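Local atomic coordinates of transcriptional regulator, putative (Pseudomonas syringae pv. tomato, PDB entry 2R5F), a protein that probably acts as a sugar-responsive transcriptional regulator of the SorC family, binding a carbohydrate effector through its putative sugar-binding domain. Residues Gly229-Val234 against Gln238-Ala243; Ala72-Met77 against Thr105-Arg110. One frame throughout, in Å; residues are numbered along the deposited sequence.

Contact 1: residues Gly229-Val234 against Gln238-Ala243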
loop_
_atom_site.group_PDB
_atom_site.type_symbol
_atom_site.label_atom_id
_atom_site.label_comp_id
_atom_site.label_asym_id
_atom_site.label_seq_id
_atom_site.Cartn_x
_atom_site.Cartn_y
_atom_site.Cartn_z
ATOM N N GLY A 229 0.527 -4.696 1.781
ATOM C CA GLY A 229 -0.837 -4.161 1.785
ATOM C C GLY A 229 -1.329 -3.645 3.128
ATOM O O GLY A 229 -1.226 -4.345 4.138
ATOM N N LEU A 230 -1.903 -2.427 3.139
ATOM C CA LEU A 230 -2.427 -1.834 4.346
ATOM C C LEU A 230 -3.924 -1.515 4.165
ATOM O O LEU A 230 -4.246 -0.539 3.529
ATOM C CB LEU A 230 -1.669 -0.533 4.734
ATOM C CG LEU A 230 -0.136 -0.480 4.881
ATOM C CD1 LEU A 230 0.298 0.927 5.198
ATOM C CD2 LEU A 230 0.404 -1.461 5.954
ATOM N N ALA A 231 -4.809 -2.322 4.756
ATOM C CA ALA A 231 -6.248 -2.198 4.506
ATOM C C ALA A 231 -7.088 -2.932 5.550
ATOM O O ALA A 231 -6.778 -4.042 5.924
ATOM C CB ALA A 231 -6.570 -2.773 3.117
ATOM N N GLY A 232 -8.171 -2.314 5.975
ATOM C CA GLY A 232 -9.165 -2.943 6.831
ATOM C C GLY A 232 -10.486 -2.217 6.736
ATOM O O GLY A 232 -10.543 -1.113 6.230
ATOM N N GLY A 233 -11.547 -2.817 7.252
ATOM C CA GLY A 233 -12.888 -2.255 7.140
ATOM C C GLY A 233 -13.826 -3.300 6.551
ATOM O O GLY A 233 -13.463 -4.008 5.611
ATOM N N VAL A 234 -15.042 -3.408 7.078
ATOM C CA VAL A 234 -15.874 -4.522 6.641
ATOM C C VAL A 234 -16.210 -4.395 5.152
ATOM O O VAL A 234 -16.375 -5.406 4.475
ATOM C CB VAL A 234 -17.104 -4.800 7.565
ATOM C CG1 VAL A 234 -18.274 -3.803 7.314
ATOM C CG2 VAL A 234 -17.543 -6.272 7.421
ATOM N N GLN A 238 -14.075 -8.174 0.389
ATOM C CA GLN A 238 -14.083 -8.750 -0.953
ATOM C C GLN A 238 -12.915 -8.218 -1.811
ATOM O O GLN A 238 -12.297 -8.963 -2.580
ATOM C CB GLN A 238 -15.405 -8.470 -1.655
ATOM C CG GLN A 238 -15.611 -9.311 -2.921
ATOM C CD GLN A 238 -16.718 -8.806 -3.800
ATOM O OE1 GLN A 238 -17.020 -7.608 -3.811
ATOM N NE2 GLN A 238 -17.337 -9.710 -4.556
ATOM N N ALA A 239 -12.636 -6.927 -1.649
ATOM C CA ALA A 239 -11.536 -6.246 -2.324
ATOM C C ALA A 239 -10.193 -6.821 -1.907
ATOM O O ALA A 239 -9.370 -7.149 -2.761
ATOM C CB ALA A 239 -11.580 -4.745 -2.036
ATOM N N ILE A 240 -9.966 -6.923 -0.599
ATOM C CA ILE A 240 -8.738 -7.506 -0.050
ATOM C C ILE A 240 -8.558 -8.985 -0.432
ATOM O O ILE A 240 -7.447 -9.407 -0.799
ATOM C CB ILE A 240 -8.681 -7.324 1.464
ATOM C CG1 ILE A 240 -8.680 -5.813 1.802
ATOM C CG2 ILE A 240 -7.410 -7.975 2.054
ATOM C CD1 ILE A 240 -9.077 -5.540 3.241
ATOM N N LYS A 241 -9.633 -9.770 -0.356
ATOM C CA LYS A 241 -9.568 -11.169 -0.809
ATOM C C LYS A 241 -9.187 -11.283 -2.291
ATOM O O LYS A 241 -8.370 -12.142 -2.659
ATOM C CB LYS A 241 -10.870 -11.913 -0.535
ATOM C CG LYS A 241 -10.971 -13.262 -1.240
ATOM C CD LYS A 241 -12.020 -14.145 -0.599
ATOM C CE LYS A 241 -12.543 -15.175 -1.639
ATOM N NZ LYS A 241 -13.308 -16.222 -0.946
ATOM N N GLY A 242 -9.795 -10.432 -3.130
ATOM C CA GLY A 242 -9.402 -10.296 -4.541
ATOM C C GLY A 242 -7.906 -10.043 -4.717
ATOM O O GLY A 242 -7.238 -10.750 -5.513
ATOM N N ALA A 243 -7.373 -9.063 -3.975
ATOM C CA ALA A 243 -5.930 -8.748 -3.995
ATOM C C ALA A 243 -5.088 -9.941 -3.520
ATOM O O ALA A 243 -4.092 -10.265 -4.158
ATOM C CB ALA A 243 -5.620 -7.501 -3.168
#
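The peptide group joining Ala-231 to Gly-232 is the flat surface that Ile-240 meets: Ile-240 CD1 lies over one face, 4.0 Å from Ala-231 C and 3.8 Å from Ala-231 O. At the carbonyl end, that same oxygen is hydrogen-bonded to Thr-254 OG1, so the peptide is held from the neighbouring strand while a methyl group packs on its face. Beside it, Ala-231 CB points at the helix and touches Ile-240 CD1 at 3.7 Å, with Ile-240 CG1 next in line at 3.9 Å. Ile-240 reaches this far because CG1 stands anti to its own carbonyl carbon (chi1 -61°) and the chain then runs on extended to CD1. No hydrogen bond spans the two segments, so the fit is one of methyl groups and backbone. In the loop after the strand Gly-233 has a positive phi (127°), and its N is hydrogen-bonded to Thr-258 OG1. The pair thus closes the first half of a beta-alpha-beta unit, strand 226-230, helix 237-245 and strand 251-255, in a Rossmann-like domain. Ile-160 of strand 155-162 touches both Ala-231 and Ile-240, while Leu-252 of strand 251-255 and Leu-262 of helix 256-262 also pack on Ile-240.

Contact 2: residues Ala72-Met77 against Thr105-Arg110; sequences AMVSHM and TLLTQR
Val-74, Leu-107 and Arg-110 form a helix-to-helix contact, in which the last turn of helix 68-75 leans on the middle of helix 101-115. It is partly buried, with an apolar inner part and a charged outer one. On the inside, Val-74 CB and CG2 lie 4.0 and 4.1 Å from Leu-107 CD1, and the two side chains pass each other in opposite directions rather than meeting end-on. Leu-107 does not aim at its partner from the start; the branch that ends in CD1 brings it close. Further out, the CG1 methyl of Val-74, placed anti to the backbone N (chi1 168°), sits 3.7 Å above the plane of the Arg-110 guanidinium, offset toward its rim, and is 3.8 Å from Arg-110 NH2. A bend in the arginine chain at chi3 (69°) accompanies this approach, and Arg-110 NH2 also comes to 4.2 Å from Ser-75 CA. Ser-75 itself turns back along its own helix, giving a 3.1 Å hydrogen bond from Ser-75 OG to Ala-72 O. Leu-114, one turn past Arg-110, adds to the cover of Val-74. Chemically, the guanidinium offers Val-74 its flat, weakly polar face, so the charged group contributes van der Waals contact here, while its N-H bonds, lying in the guanidinium plane, point elsewhere.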
loop_
_atom_site.group_PDB
_atom_site.type_symbol
_atom_site.label_atom_id
_atom_site.label_comp_id
_atom_site.label_asym_id
_atom_site.label_seq_id
_atom_site.Cartn_x
_atom_site.Cartn_y
_atom_site.Cartn_z
ATOM N N ALA A 72 -1.958 7.638 7.398
ATOM C CA ALA A 72 -1.894 7.264 8.813
ATOM C C ALA A 72 -0.509 6.682 9.202
ATOM O O ALA A 72 0.037 7.015 10.248
ATOM C CB ALA A 72 -3.010 6.291 9.167
HETATM N N MSE A 73 0.057 5.825 8.360
HETATM C CA MSE A 73 1.391 5.281 8.649
HETATM C C MSE A 73 2.398 6.405 8.791
HETATM O O MSE A 73 3.088 6.477 9.795
HETATM C CB MSE A 73 1.852 4.308 7.578
HETATM C CG MSE A 73 3.280 3.800 7.758
HETATM SE SE MSE A 73 3.847 2.873 6.145
HETATM C CE MSE A 73 4.421 4.403 5.076
ATOM N N VAL A 74 2.449 7.312 7.811
ATOM C CA VAL A 74 3.487 8.349 7.832
ATOM C C VAL A 74 3.361 9.219 9.082
ATOM O O VAL A 74 4.359 9.524 9.722
ATOM C CB VAL A 74 3.517 9.193 6.539
ATOM C CG1 VAL A 74 4.413 10.453 6.723
ATOM C CG2 VAL A 74 4.017 8.342 5.376
ATOM N N SER A 75 2.127 9.546 9.470
ATOM C CA SER A 75 1.893 10.391 10.640
ATOM C C SER A 75 2.252 9.724 11.970
ATOM O O SER A 75 2.371 10.407 12.990
ATOM C CB SER A 75 0.455 10.898 10.676
ATOM O OG SER A 75 -0.377 9.916 11.257
ATOM N N HIS A 76 2.439 8.407 11.945
ATOM C CA HIS A 76 2.881 7.624 13.109
ATOM C C HIS A 76 4.388 7.413 13.183
ATOM O O HIS A 76 4.879 6.817 14.140
ATOM C CB HIS A 76 2.176 6.255 13.160
ATOM C CG HIS A 76 0.797 6.312 13.731
ATOM N ND1 HIS A 76 0.558 6.395 15.086
ATOM C CD2 HIS A 76 -0.417 6.317 13.135
ATOM C CE1 HIS A 76 -0.745 6.439 15.300
ATOM N NE2 HIS A 76 -1.359 6.400 14.133
HETATM N N MSE A 77 5.121 7.873 12.173
HETATM C CA MSE A 77 6.585 7.739 12.191
HETATM C C MSE A 77 7.334 9.033 12.544
HETATM O O MSE A 77 6.783 10.140 12.465
HETATM C CB MSE A 77 7.138 7.038 10.928
HETATM C CG MSE A 77 6.538 7.403 9.598
HETATM SE SE MSE A 77 6.866 6.047 8.163
HETATM C CE MSE A 77 8.823 5.969 8.229
ATOM N N THR A 105 1.425 14.088 -3.529
ATOM C CA THR A 105 2.823 14.453 -3.780
ATOM C C THR A 105 3.581 14.785 -2.477
ATOM O O THR A 105 4.664 14.241 -2.219
ATOM C CB THR A 105 2.901 15.617 -4.818
ATOM O OG1 THR A 105 2.452 15.125 -6.087
ATOM C CG2 THR A 105 4.301 16.118 -4.986
ATOM N N LEU A 106 2.993 15.659 -1.664
ATOM C CA LEU A 106 3.530 16.027 -0.370
ATOM C C LEU A 106 3.750 14.832 0.567
ATOM O O LEU A 106 4.695 14.818 1.350
ATOM C CB LEU A 106 2.567 16.991 0.294
ATOM C CG LEU A 106 2.847 17.359 1.747
ATOM C CD1 LEU A 106 4.127 18.163 1.801
ATOM C CD2 LEU A 106 1.687 18.135 2.318
ATOM N N LEU A 107 2.866 13.839 0.492
ATOM C CA LEU A 107 2.982 12.644 1.335
ATOM C C LEU A 107 4.199 11.804 0.999
ATOM O O LEU A 107 4.898 11.322 1.891
ATOM C CB LEU A 107 1.719 11.795 1.237
ATOM C CG LEU A 107 1.724 10.587 2.171
ATOM C CD1 LEU A 107 1.581 11.116 3.589
ATOM C CD2 LEU A 107 0.537 9.695 1.849
ATOM N N THR A 108 4.440 11.629 -0.295
ATOM C CA THR A 108 5.577 10.886 -0.816
ATOM C C THR A 108 6.865 11.565 -0.381
ATOM O O THR A 108 7.815 10.895 0.025
ATOM C CB THR A 108 5.546 10.867 -2.360
ATOM O OG1 THR A 108 4.252 10.465 -2.809
ATOM C CG2 THR A 108 6.548 9.887 -2.917
ATOM N N GLN A 109 6.872 12.897 -0.509
ATOM C CA GLN A 109 7.996 13.747 -0.122
ATOM C C GLN A 109 8.268 13.670 1.380
ATOM O O GLN A 109 9.407 13.444 1.792
ATOM C CB GLN A 109 7.776 15.198 -0.576
ATOM C CG GLN A 109 8.987 16.143 -0.264
ATOM C CD GLN A 109 10.324 15.607 -0.769
ATOM O OE1 GLN A 109 11.132 15.048 -0.006
ATOM N NE2 GLN A 109 10.557 15.758 -2.063
ATOM N N ARG A 110 7.208 13.816 2.178
ATOM C CA ARG A 110 7.285 13.688 3.628
ATOM C C ARG A 110 7.963 12.394 4.036
ATOM O O ARG A 110 8.826 12.425 4.866
ATOM C CB ARG A 110 5.911 13.749 4.261
ATOM C CG ARG A 110 5.414 15.128 4.502
ATOM C CD ARG A 110 3.986 15.104 4.968
ATOM N NE ARG A 110 3.856 14.551 6.314
ATOM C CZ ARG A 110 2.725 14.039 6.807
ATOM N NH1 ARG A 110 1.621 13.998 6.068
ATOM N NH2 ARG A 110 2.691 13.564 8.046
#

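In the fold
The two contacts illustrate how one alpha/beta domain uses different chemistry at different depths. Contact 1 is core: it ties the loop leaving strand 226-230 to the helix that follows it, by an isoleucine methyl set against an alanine methyl and a peptide. Contact 2 joins two helices with a strand between them in sequence, and runs from a buried apolar patch to a partly exposed arginine. Neither has a hydrogen bond between its segments. They hold different elements and lie on opposite sides of the chain's centre, about 21 Å apart centre to centre, yet their segments touch, through residues outside the two interfaces: Leu-230 CD1 packs 4.2 Å from SE of selenomethionine Met-73, and both residues also rest on Ala-47 of helix 36-54.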